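Local coordinates for protein (hdlp (histone deacetylase-like protein)) (Aquifex aeolicus, PDB 1C3P), which probably removes acetyl groups from acetylated lysines as a zinc-dependent member of the histone deacetylase family, at residues L167-C172 / L190-E195. Residues are numbered along the deposited sequence; the frame is centred on the assembly and turned at random.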
loop_
_atom_site.group_PDB
_atom_site.type_symbol
_atom_site.label_atom_id
_atom_site.label_comp_id
_atom_site.label_asym_id
_atom_site.label_seq_id
_atom_site.Cartn_x
_atom_site.Cartn_y
_atom_site.Cartn_z
ATOM N N LEU A 167 -4.736 1.793 4.306
ATOM C CA LEU A 167 -4.599 3.216 4.604
ATOM C C LEU A 167 -4.126 4.084 3.447
ATOM O O LEU A 167 -3.911 5.289 3.612
ATOM C CB LEU A 167 -3.674 3.408 5.815
ATOM C CG LEU A 167 -4.218 2.719 7.077
ATOM C CD1 LEU A 167 -3.337 3.080 8.262
ATOM C CD2 LEU A 167 -5.664 3.160 7.354
ATOM N N ASP A 168 -3.955 3.461 2.287
ATOM C CA ASP A 168 -3.552 4.167 1.068
ATOM C C ASP A 168 -4.658 5.188 0.779
ATOM O O ASP A 168 -5.817 4.925 1.070
ATOM C CB ASP A 168 -3.484 3.173 -0.090
ATOM C CG ASP A 168 -2.847 3.754 -1.326
ATOM O OD1 ASP A 168 -1.617 3.953 -1.311
ATOM O OD2 ASP A 168 -3.570 4.023 -2.310
ATOM N N ALA A 169 -4.295 6.323 0.174
ATOM C CA ALA A 169 -5.245 7.395 -0.152
ATOM C C ALA A 169 -6.221 7.031 -1.276
ATOM O O ALA A 169 -7.077 7.836 -1.641
ATOM C CB ALA A 169 -4.477 8.698 -0.514
ATOM N N HIS A 170 -6.075 5.831 -1.837
ATOM C CA HIS A 170 -6.986 5.377 -2.885
ATOM C C HIS A 170 -7.615 4.064 -2.441
ATOM O O HIS A 170 -6.986 3.270 -1.741
ATOM C CB HIS A 170 -6.260 5.156 -4.223
ATOM C CG HIS A 170 -5.649 6.394 -4.796
ATOM N ND1 HIS A 170 -4.423 6.880 -4.394
ATOM C CD2 HIS A 170 -6.115 7.262 -5.726
ATOM C CE1 HIS A 170 -4.160 7.995 -5.053
ATOM N NE2 HIS A 170 -5.170 8.249 -5.867
ATOM N N HIS A 171 -8.856 3.836 -2.864
ATOM C CA HIS A 171 -9.608 2.630 -2.522
ATOM C C HIS A 171 -9.026 1.336 -3.111
ATOM O O HIS A 171 -8.628 1.295 -4.276
ATOM C CB HIS A 171 -11.061 2.836 -2.985
ATOM C CG HIS A 171 -11.923 1.611 -2.931
ATOM N ND1 HIS A 171 -12.198 0.931 -1.764
ATOM C CD2 HIS A 171 -12.603 0.965 -3.910
ATOM C CE1 HIS A 171 -13.003 -0.083 -2.029
ATOM N NE2 HIS A 171 -13.265 -0.083 -3.324
ATOM N N CYS A 172 -8.967 0.288 -2.292
ATOM C CA CYS A 172 -8.478 -1.025 -2.722
ATOM C C CYS A 172 -9.614 -1.735 -3.469
ATOM O O CYS A 172 -10.132 -2.757 -3.013
ATOM C CB CYS A 172 -8.059 -1.859 -1.497
ATOM S SG CYS A 172 -9.246 -1.840 -0.118
ATOM N N LEU A 190 -9.734 3.352 4.082
ATOM C CA LEU A 190 -9.995 4.778 4.216
ATOM C C LEU A 190 -9.363 5.278 2.914
ATOM O O LEU A 190 -8.318 4.784 2.509
ATOM C CB LEU A 190 -9.264 5.442 5.392
ATOM C CG LEU A 190 -9.220 4.930 6.829
ATOM C CD1 LEU A 190 -9.097 6.142 7.739
ATOM C CD2 LEU A 190 -10.420 4.127 7.182
ATOM N N HIS A 191 -9.969 6.259 2.262
ATOM C CA HIS A 191 -9.423 6.736 1.000
ATOM C C HIS A 191 -10.126 7.998 0.519
ATOM O O HIS A 191 -11.155 8.389 1.076
ATOM C CB HIS A 191 -9.553 5.614 -0.035
ATOM C CG HIS A 191 -10.908 4.962 -0.032
ATOM N ND1 HIS A 191 -12.028 5.540 -0.595
ATOM C CD2 HIS A 191 -11.326 3.804 0.529
ATOM C CE1 HIS A 191 -13.077 4.762 -0.383
ATOM N NE2 HIS A 191 -12.677 3.701 0.295
ATOM N N GLN A 192 -9.535 8.661 -0.477
ATOM C CA GLN A 192 -10.147 9.867 -1.054
ATOM C C GLN A 192 -11.455 9.391 -1.649
ATOM O O GLN A 192 -11.508 8.310 -2.235
ATOM C CB GLN A 192 -9.303 10.435 -2.194
ATOM C CG GLN A 192 -7.909 10.856 -1.822
ATOM C CD GLN A 192 -7.075 11.103 -3.057
ATOM O OE1 GLN A 192 -7.075 12.208 -3.631
ATOM N NE2 GLN A 192 -6.397 10.054 -3.517
ATOM N N SER A 193 -12.511 10.182 -1.515
ATOM C CA SER A 193 -13.781 9.767 -2.088
ATOM C C SER A 193 -13.706 9.571 -3.619
ATOM O O SER A 193 -13.076 10.348 -4.324
ATOM C CB SER A 193 -14.874 10.801 -1.777
ATOM O OG SER A 193 -16.078 10.444 -2.449
ATOM N N PRO A 194 -14.373 8.532 -4.132
ATOM C CA PRO A 194 -14.414 8.208 -5.566
ATOM C C PRO A 194 -15.198 9.313 -6.281
ATOM O O PRO A 194 -15.221 9.373 -7.516
ATOM C CB PRO A 194 -15.174 6.871 -5.610
ATOM C CG PRO A 194 -15.170 6.381 -4.175
ATOM C CD PRO A 194 -15.269 7.630 -3.385
ATOM N N GLU A 195 -15.869 10.173 -5.519
ATOM C CA GLU A 195 -16.596 11.271 -6.163
ATOM C C GLU A 195 -15.552 12.185 -6.821
ATOM O O GLU A 195 -15.868 12.902 -7.771
ATOM C CB GLU A 195 -17.458 12.061 -5.161
ATOM C CG GLU A 195 -16.741 13.135 -4.356
ATOM C CD GLU A 195 -16.687 14.509 -5.036
ATOM O OE1 GLU A 195 -15.967 15.376 -4.503
ATOM O OE2 GLU A 195 -17.355 14.748 -6.073
HETATM O O HOH W 1 -10.055 6.317 -3.840
#
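The zinc-site loop 167-172 of the histone deacetylase fold packs on the C-terminal end of strand 185-192. Asp-168 and His-170 are zinc ligands, completed by Asp-258; no metal is bound in this model. Ala-169 O takes both direct hydrogen bonds between the segments. It accepts from Gln-192 N at 2.8 Å and from Gln-192 NE2 at 3.0 Å. The two donors come from opposite faces of the carbonyl plane. The same NE2 sits over one face of the His-170 ring, near its rim, with amide and ring planes 78° apart. Gln-192 OE1 accepts from Lys-267 N, which helps fix the amide.

The His-191 side chain points toward the loop. His-171 CB lies over the centre of the His-191 ring, 3.5 Å from the centroid, a CH-pi contact. CG of His-191 lies between its backbone N and carbonyl carbon (chi1 46°), a setting from which ND1 donates to Gln-192 O. With an alanine at His-191, His-171 CB would probably lose the ring face it packs on, and Gln-192 O its imidazole donor. A water also bridges His-171 N and Gln-192 O.

Within the loop, Asp-168 OD2 accepts from His-170 N in an Asx turn, and His-170 ND1 is hydrogen-bonded to Asp-258 OD2. The loop links strand 162-166 to helix 173-179. Strand 217-222 flanks strand 185-192, with Asn-219 touching both His-171 and His-191, while helix 228-245 packs on Leu-190.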